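Local coordinates for protein oxidoreductase, Gfo/Idh/MocA family (Pseudomonas syringae pv. tomato, PDB 3DTY) that probably acts as a nucleotide-dependent oxidoreductase of the Gfo/Idh/MocA family, with a Rossmann-fold domain, and binds magnesium, at residues F120-A125 against E369-V374; G96-I101 against V113-L118. All blocks are in the same frame, centred on the assembly; numbering follows the deposited sequence.

Contact 1 of 2, residues F120-A125 against E369-V374; sequences FTVEQA and EGVRWV. With MG (magnesium ion), chain F.
The guanidinium group of R372 meets V122 obliquely, V122 CG1 lying 3.5 Å from R372 NH1, while the carboxylate of E369 sits in plane at its edge. There R372 NE forms a salt bridge with E369 OE1 at 3.0 Å, one turn back. E369 OE1 also hydrogen-bonds Y390 OH, a second partner for the carboxylate. V122 CG2 rests on the backbone of the partner helix, 3.6 Å from R372 CA. V371 packs across the interface: with CG1 anti to the backbone N (chi1 174°), this methyl presses on the main chain 3.4 Å from T121 C, and A125 CB packs on V371 CB. No direct hydrogen bond links the two segments, although V122 N bonds E375 OE1 further along the partner helix; one water donates to both F120 O and V371 O. E123 points away from helix 364-382; its OE2 binds magnesium at 2.1 Å, with N127 OD1 and four waters completing six ligands. T121 and Q124 form a capping box, although T121 OG1 is less surely placed. A capped helix start from the Rossmann region thus packs on a helix of the C-terminal alpha/beta region, with the metal site on its outer side.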
ATOM      1  N   PHE A 120      11.845 -24.389  28.373  1.00 12.77           N
ATOM      2  CA  PHE A 120      11.254 -25.326  27.422  1.00 12.47           C
ATOM      3  C   PHE A 120      10.018 -26.091  27.879  1.00 12.31           C
ATOM      4  O   PHE A 120       9.162 -26.430  27.058  1.00 13.42           O
ATOM      5  CB  PHE A 120      12.308 -26.329  26.952  1.00 13.06           C
ATOM      6  CG  PHE A 120      13.416 -25.714  26.144  1.00 13.81           C
ATOM      7  CD1 PHE A 120      13.157 -24.651  25.282  1.00 14.02           C
ATOM      8  CD2 PHE A 120      14.709 -26.222  26.214  1.00 13.92           C
ATOM      9  CE1 PHE A 120      14.167 -24.106  24.494  1.00 14.67           C
ATOM     10  CE2 PHE A 120      15.730 -25.687  25.431  1.00 16.51           C
ATOM     11  CZ  PHE A 120      15.461 -24.624  24.569  1.00 14.63           C
ATOM     12  N   THR A 121       9.911 -26.365  29.174  1.00 10.96           N
ATOM     13  CA  THR A 121       8.768 -27.123  29.673  1.00  8.92           C
ATOM     14  C   THR A 121       7.910 -26.335  30.657  1.00  8.49           C
ATOM     15  O   THR A 121       8.401 -25.457  31.363  1.00  9.45           O
ATOM     16  CB  THR A 121       9.219 -28.392  30.395  1.00  8.47           C
ATOM     17  OG1 THR A 121       9.812 -28.021  31.642  1.00 11.43           O
ATOM     18  CG2 THR A 121      10.238 -29.171  29.554  1.00  8.62           C
ATOM     19  N   VAL A 122       6.626 -26.674  30.699  1.00  8.33           N
ATOM     20  CA  VAL A 122       5.683 -26.024  31.603  1.00 10.32           C
ATOM     21  C   VAL A 122       6.096 -26.235  33.060  1.00 10.67           C
ATOM     22  O   VAL A 122       5.992 -25.318  33.879  1.00 12.62           O
ATOM     23  CB  VAL A 122       4.249 -26.566  31.387  1.00 11.04           C
ATOM     24  CG1 VAL A 122       3.305 -26.029  32.465  1.00 11.09           C
ATOM     25  CG2 VAL A 122       3.752 -26.165  29.999  1.00 12.03           C
ATOM     26  N   GLU A 123       6.571 -27.436  33.380  1.00 11.31           N
ATOM     27  CA  GLU A 123       6.997 -27.750  34.746  1.00 13.17           C
ATOM     28  C   GLU A 123       8.121 -26.804  35.180  1.00 12.69           C
ATOM     29  O   GLU A 123       8.110 -26.298  36.304  1.00 12.30           O
ATOM     30  CB  GLU A 123       7.456 -29.215  34.839  1.00 15.52           C
ATOM     31  CG  GLU A 123       7.819 -29.711  36.245  1.00 17.93           C
ATOM     32  CD  GLU A 123       9.206 -29.267  36.691  1.00 21.88           C
ATOM     33  OE1 GLU A 123      10.134 -29.291  35.856  1.00 23.80           O
ATOM     34  OE2 GLU A 123       9.377 -28.909  37.879  1.00 22.76           O
ATOM     35  N   GLN A 124       9.088 -26.572  34.294  1.00 11.82           N
ATOM     36  CA  GLN A 124      10.181 -25.658  34.607  1.00 11.80           C
ATOM     37  C   GLN A 124       9.583 -24.261  34.764  1.00 11.63           C
ATOM     38  O   GLN A 124       9.898 -23.549  35.714  1.00 10.54           O
ATOM     39  CB  GLN A 124      11.234 -25.648  33.489  1.00 12.22           C
ATOM     40  CG  GLN A 124      11.943 -26.972  33.290  1.00 15.04           C
ATOM     41  CD  GLN A 124      12.873 -26.965  32.090  1.00 17.95           C
ATOM     42  OE1 GLN A 124      12.607 -26.305  31.084  1.00 17.20           O
ATOM     43  NE2 GLN A 124      13.959 -27.716  32.184  1.00 18.75           N
ATOM     44  N   ALA A 125       8.710 -23.879  33.834  1.00 11.33           N
ATOM     45  CA  ALA A 125       8.069 -22.566  33.888  1.00 10.98           C
ATOM     46  C   ALA A 125       7.368 -22.334  35.229  1.00 11.29           C
ATOM     47  O   ALA A 125       7.504 -21.266  35.831  1.00 10.75           O
ATOM     48  CB  ALA A 125       7.071 -22.435  32.763  1.00 11.94           C
ATOM     49  N   GLU A 369       2.741 -18.865  30.061  1.00 12.52           N
ATOM     50  CA  GLU A 369       1.809 -19.141  28.972  1.00 11.85           C
ATOM     51  C   GLU A 369       2.479 -19.321  27.616  1.00 10.68           C
ATOM     52  O   GLU A 369       1.997 -20.077  26.779  1.00 11.25           O
ATOM     53  CB  GLU A 369       0.745 -18.044  28.893  1.00 13.76           C
ATOM     54  CG  GLU A 369      -0.192 -17.999  30.095  1.00 19.23           C
ATOM     55  CD  GLU A 369      -0.668 -19.389  30.533  1.00 23.01           C
ATOM     56  OE1 GLU A 369      -0.910 -20.247  29.659  1.00 22.55           O
ATOM     57  OE2 GLU A 369      -0.811 -19.620  31.754  1.00 25.62           O
ATOM     58  N   GLY A 370       3.583 -18.619  27.393  1.00 11.13           N
ATOM     59  CA  GLY A 370       4.287 -18.751  26.130  1.00 11.10           C
ATOM     60  C   GLY A 370       4.870 -20.148  26.014  1.00 11.70           C
ATOM     61  O   GLY A 370       4.909 -20.743  24.937  1.00 12.48           O
ATOM     62  N   VAL A 371       5.339 -20.669  27.140  1.00 10.93           N
ATOM     63  CA  VAL A 371       5.902 -22.011  27.186  1.00  9.59           C
ATOM     64  C   VAL A 371       4.761 -23.014  27.051  1.00  8.40           C
ATOM     65  O   VAL A 371       4.865 -23.976  26.304  1.00  8.80           O
ATOM     66  CB  VAL A 371       6.640 -22.258  28.522  1.00  9.31           C
ATOM     67  CG1 VAL A 371       7.081 -23.708  28.617  1.00  9.66           C
ATOM     68  CG2 VAL A 371       7.848 -21.321  28.631  1.00  8.15           C
ATOM     69  N   ARG A 372       3.666 -22.779  27.768  1.00  7.54           N
ATOM     70  CA  ARG A 372       2.526 -23.688  27.704  1.00  8.43           C
ATOM     71  C   ARG A 372       1.985 -23.790  26.281  1.00  7.72           C
ATOM     72  O   ARG A 372       1.764 -24.885  25.781  1.00  9.10           O
ATOM     73  CB  ARG A 372       1.392 -23.228  28.630  1.00  9.43           C
ATOM     74  CG  ARG A 372       0.297 -24.287  28.806  1.00 13.48           C
ATOM     75  CD  ARG A 372      -0.929 -23.742  29.517  1.00 16.49           C
ATOM     76  NE  ARG A 372      -0.595 -23.020  30.743  1.00 22.06           N
ATOM     77  CZ  ARG A 372      -0.130 -23.585  31.853  1.00 22.11           C
ATOM     78  NH1 ARG A 372       0.064 -24.896  31.911  1.00 22.29           N
ATOM     79  NH2 ARG A 372       0.137 -22.835  32.908  1.00 22.46           N
ATOM     80  N   TRP A 373       1.773 -22.647  25.635  1.00  6.52           N
ATOM     81  CA  TRP A 373       1.243 -22.640  24.276  1.00  7.45           C
ATOM     82  C   TRP A 373       2.092 -23.508  23.347  1.00  8.15           C
ATOM     83  O   TRP A 373       1.562 -24.301  22.580  1.00  8.74           O
ATOM     84  CB  TRP A 373       1.176 -21.218  23.718  1.00  6.74           C
ATOM     85  CG  TRP A 373       0.542 -21.149  22.362  1.00  8.42           C
ATOM     86  CD1 TRP A 373      -0.794 -21.241  22.069  1.00  8.85           C
ATOM     87  CD2 TRP A 373       1.219 -20.993  21.106  1.00  9.29           C
ATOM     88  NE1 TRP A 373      -0.985 -21.149  20.708  1.00  8.64           N
ATOM     89  CE2 TRP A 373       0.232 -20.997  20.096  1.00  8.73           C
ATOM     90  CE3 TRP A 373       2.564 -20.850  20.738  1.00  9.37           C
ATOM     91  CZ2 TRP A 373       0.548 -20.858  18.738  1.00  7.76           C
ATOM     92  CZ3 TRP A 373       2.877 -20.713  19.383  1.00  8.96           C
ATOM     93  CH2 TRP A 373       1.869 -20.720  18.402  1.00  8.19           C
ATOM     94  N   VAL A 374       3.408 -23.354  23.419  1.00  7.76           N
ATOM     95  CA  VAL A 374       4.290 -24.148  22.575  1.00  7.79           C
ATOM     96  C   VAL A 374       4.182 -25.634  22.927  1.00  7.77           C
ATOM     97  O   VAL A 374       4.123 -26.483  22.037  1.00  9.34           O
ATOM     98  CB  VAL A 374       5.754 -23.678  22.717  1.00  7.18           C
ATOM     99  CG1 VAL A 374       6.705 -24.694  22.088  1.00  9.29           C
ATOM    100  CG2 VAL A 374       5.919 -22.316  22.043  1.00  7.17           C
TER
HETATM  101 MG    MG F 399       8.341 -28.482  39.635  1.00 29.99          MG
HETATM  102  O   HOH W   1       7.472 -24.962  25.456  1.00 10.20           O
HETATM  103  O   HOH W   2       6.736 -27.343  38.857  1.00 23.22           O
HETATM  104  O   HOH W   3       7.121 -27.503  41.305  1.00 22.55           O
HETATM  105  O   HOH W   4       7.206 -29.952  39.936  1.00 15.36           O
HETATM  106  O   HOH W   5       9.806 -28.785  40.852  1.00 23.65           O

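Contact 2 of 2, residues G96-I101 against V113-L118; sequences GTHYSI and VCEKPL
H98 carries almost the whole contact, its imidazole inserted into the bend that follows strand 111-114. The one hydrogen bond across the segments runs from H98 ND1 to P117 O, short at 2.6 Å and nearly straight, with an N-H...O angle of 173°; the carbonyl lies close to the ring plane and points almost directly at the donor. H98 NE2 is bonded in turn to T93 O, so both ring nitrogens face main-chain carbonyls, which fixes the rotation of the ring and could favour its doubly protonated form.

Other carbonyls approach carbon atoms of the same side chain. E115 O lies 2.9 Å from H98 CE1, obliquely to the ring, and although it is equally near ND1 the angle there is too poor for a hydrogen bond. L118 O comes within 3.3 Å of H98 CB, and K116 O stands at the ring edge, 3.8 Å from CE1. The ring reaches this cluster because CG is anti to the carbonyl carbon of H98 (chi1 -64°).

A sulfur-aromatic contact adds to these. C114 SG is 4.0 Å from the centroid of the H98 ring and 33° off its normal, and it also touches H98 CB at 3.6 Å.

Residues 115-117 match the Glu-Lys-Pro signature of this family, with a cis peptide bond before P117. The polar ends of E115 and K116 turn elsewhere, to H30 and to the D206 carbonyl.

The contact joins the first turn of helix 98-107 to the end of strand 111-114 and, chiefly, to the loop that follows it, within the beta-alpha-beta unit begun by strand 88-92, whose I91 also touches H98, while helix 122-134 packs against Y99 and L118 through L128.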
ATOM      1  N   GLY A  96      18.564 -22.869  25.797  1.00 13.45           N
ATOM      2  CA  GLY A  96      18.677 -23.966  26.742  1.00 14.11           C
ATOM      3  C   GLY A  96      19.168 -23.581  28.128  1.00 13.52           C
ATOM      4  O   GLY A  96      18.991 -24.334  29.082  1.00 15.80           O
ATOM      5  N   THR A  97      19.773 -22.409  28.260  1.00 12.27           N
ATOM      6  CA  THR A  97      20.302 -21.986  29.552  1.00 12.37           C
ATOM      7  C   THR A  97      19.366 -21.076  30.337  1.00 12.10           C
ATOM      8  O   THR A  97      19.586 -20.824  31.521  1.00 12.18           O
ATOM      9  CB  THR A  97      21.619 -21.226  29.387  1.00 12.94           C
ATOM     10  OG1 THR A  97      21.368 -20.023  28.652  1.00 12.85           O
ATOM     11  CG2 THR A  97      22.641 -22.066  28.640  1.00 16.26           C
ATOM     12  N   HIS A  98      18.329 -20.580  29.677  1.00 12.24           N
ATOM     13  CA  HIS A  98      17.400 -19.664  30.320  1.00 11.53           C
ATOM     14  C   HIS A  98      16.821 -20.158  31.641  1.00 12.13           C
ATOM     15  O   HIS A  98      16.753 -19.409  32.623  1.00 13.31           O
ATOM     16  CB  HIS A  98      16.279 -19.311  29.348  1.00 10.40           C
ATOM     17  CG  HIS A  98      16.752 -18.569  28.136  1.00 10.54           C
ATOM     18  ND1 HIS A  98      15.895 -18.118  27.153  1.00 11.46           N
ATOM     19  CD2 HIS A  98      17.996 -18.198  27.747  1.00 10.74           C
ATOM     20  CE1 HIS A  98      16.592 -17.503  26.214  1.00 10.76           C
ATOM     21  NE2 HIS A  98      17.871 -17.536  26.552  1.00 11.37           N
ATOM     22  N   TYR A  99      16.413 -21.418  31.681  1.00 13.05           N
ATOM     23  CA  TYR A  99      15.834 -21.949  32.901  1.00 12.19           C
ATOM     24  C   TYR A  99      16.757 -21.911  34.115  1.00 12.19           C
ATOM     25  O   TYR A  99      16.379 -21.390  35.164  1.00 11.46           O
ATOM     26  CB  TYR A  99      15.359 -23.384  32.704  1.00 12.46           C
ATOM     27  CG  TYR A  99      14.938 -24.020  34.004  1.00 12.54           C
ATOM     28  CD1 TYR A  99      13.733 -23.677  34.606  1.00 13.98           C
ATOM     29  CD2 TYR A  99      15.766 -24.931  34.658  1.00 14.50           C
ATOM     30  CE1 TYR A  99      13.351 -24.225  35.830  1.00 13.35           C
ATOM     31  CE2 TYR A  99      15.399 -25.485  35.888  1.00 14.32           C
ATOM     32  CZ  TYR A  99      14.187 -25.124  36.464  1.00 15.31           C
ATOM     33  OH  TYR A  99      13.813 -25.652  37.676  1.00 14.94           O
ATOM     34  N   SER A 100      17.956 -22.470  33.979  1.00 11.65           N
ATOM     35  CA  SER A 100      18.886 -22.519  35.108  1.00 11.81           C
ATOM     36  C   SER A 100      19.395 -21.151  35.537  1.00 11.31           C
ATOM     37  O   SER A 100      19.524 -20.874  36.729  1.00 10.37           O
ATOM     38  CB  SER A 100      20.063 -23.435  34.781  1.00 12.11           C
ATOM     39  OG  SER A 100      20.681 -23.036  33.575  1.00 16.66           O
ATOM     40  N   ILE A 101      19.679 -20.286  34.573  1.00 11.01           N
ATOM     41  CA  ILE A 101      20.172 -18.962  34.915  1.00 12.02           C
ATOM     42  C   ILE A 101      19.083 -18.146  35.609  1.00  9.71           C
ATOM     43  O   ILE A 101      19.340 -17.503  36.622  1.00 10.61           O
ATOM     44  CB  ILE A 101      20.699 -18.232  33.666  1.00 13.58           C
ATOM     45  CG1 ILE A 101      21.883 -19.024  33.094  1.00 14.10           C
ATOM     46  CG2 ILE A 101      21.112 -16.815  34.022  1.00 13.80           C
ATOM     47  CD1 ILE A 101      22.503 -18.439  31.844  1.00 17.16           C
ATOM     48  N   VAL A 113      15.127 -10.351  33.528  1.00  9.63           N
ATOM     49  CA  VAL A 113      14.551 -10.002  32.240  1.00 11.14           C
ATOM     50  C   VAL A 113      15.166 -11.093  31.380  1.00 10.42           C
ATOM     51  O   VAL A 113      16.372 -11.105  31.162  1.00 10.60           O
ATOM     52  CB  VAL A 113      14.990  -8.626  31.739  1.00 10.79           C
ATOM     53  CG1 VAL A 113      14.530  -8.438  30.302  1.00 11.86           C
ATOM     54  CG2 VAL A 113      14.387  -7.541  32.618  1.00 12.35           C
ATOM     55  N   CYS A 114      14.337 -12.030  30.938  1.00 11.02           N
ATOM     56  CA  CYS A 114      14.818 -13.153  30.153  1.00 10.46           C
ATOM     57  C   CYS A 114      14.406 -13.085  28.697  1.00 10.35           C
ATOM     58  O   CYS A 114      13.254 -12.790  28.373  1.00  9.22           O
ATOM     59  CB  CYS A 114      14.318 -14.466  30.764  1.00 12.00           C
ATOM     60  SG  CYS A 114      15.095 -15.962  30.075  1.00 14.91           S
ATOM     61  N   GLU A 115      15.367 -13.343  27.819  1.00 11.46           N
ATOM     62  CA  GLU A 115      15.111 -13.351  26.392  1.00 12.30           C
ATOM     63  C   GLU A 115      14.203 -14.556  26.213  1.00 12.46           C
ATOM     64  O   GLU A 115      14.466 -15.615  26.786  1.00 12.40           O
ATOM     65  CB  GLU A 115      16.422 -13.555  25.625  1.00 12.63           C
ATOM     66  CG  GLU A 115      16.281 -13.676  24.109  1.00 15.57           C
ATOM     67  CD  GLU A 115      15.751 -12.404  23.456  1.00 16.98           C
ATOM     68  OE1 GLU A 115      16.028 -11.310  23.981  1.00 17.27           O
ATOM     69  OE2 GLU A 115      15.076 -12.495  22.406  1.00 18.13           O
ATOM     70  N   LYS A 116      13.116 -14.411  25.464  1.00 14.09           N
ATOM     71  CA  LYS A 116      12.251 -15.561  25.283  1.00 16.41           C
ATOM     72  C   LYS A 116      13.023 -16.622  24.507  1.00 17.06           C
ATOM     73  O   LYS A 116      13.966 -16.312  23.780  1.00 15.75           O
ATOM     74  CB  LYS A 116      10.943 -15.174  24.562  1.00 17.79           C
ATOM     75  CG  LYS A 116      11.033 -13.989  23.620  1.00 20.36           C
ATOM     76  CD  LYS A 116      11.594 -14.379  22.271  1.00 22.75           C
ATOM     77  CE  LYS A 116      10.625 -15.283  21.521  1.00 24.68           C
ATOM     78  NZ  LYS A 116      11.198 -15.701  20.221  1.00 24.53           N
ATOM     79  N   PRO A 117      12.679 -17.901  24.717  1.00 17.89           N
ATOM     80  CA  PRO A 117      11.607 -18.290  25.631  1.00 17.33           C
ATOM     81  C   PRO A 117      12.122 -18.331  27.064  1.00 16.30           C
ATOM     82  O   PRO A 117      13.328 -18.307  27.303  1.00 16.40           O
ATOM     83  CB  PRO A 117      11.217 -19.666  25.125  1.00 18.55           C
ATOM     84  CG  PRO A 117      12.551 -20.239  24.756  1.00 17.77           C
ATOM     85  CD  PRO A 117      13.220 -19.082  24.016  1.00 18.00           C
ATOM     86  N   LEU A 118      11.197 -18.389  28.012  1.00 16.48           N
ATOM     87  CA  LEU A 118      11.545 -18.448  29.422  1.00 16.10           C
ATOM     88  C   LEU A 118      12.251 -19.767  29.720  1.00 16.02           C
ATOM     89  O   LEU A 118      13.203 -19.824  30.496  1.00 16.08           O
ATOM     90  CB  LEU A 118      10.279 -18.348  30.262  1.00 17.73           C
ATOM     91  CG  LEU A 118      10.502 -18.423  31.765  1.00 19.15           C
ATOM     92  CD1 LEU A 118      11.334 -17.233  32.218  1.00 19.25           C
ATOM     93  CD2 LEU A 118       9.156 -18.443  32.465  1.00 21.31           C
TER

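The two contacts follow one another along the chain, contact 2 closing just before contact 1 opens, and their centres lie 11 Å apart. They touch directly in three places: Q124 CB packs on Y99 CD1 at 3.4 Å, F120 CE2 on G96 CA at 3.7 Å, and V371 CG2 on L118 CB at 4.2 Å. The last pair carries the helix of the C-terminal region onto the bend of contact 2. Both contacts also border the magnesium site: E123 of contact 1 is a ligand, whereas the Y99 side chain of contact 2 stays about 6 Å from the ion and hydrogen-bonds through its hydroxyl to N127 ND2, a second-shell link consistent with positioning N127, the other protein ligand.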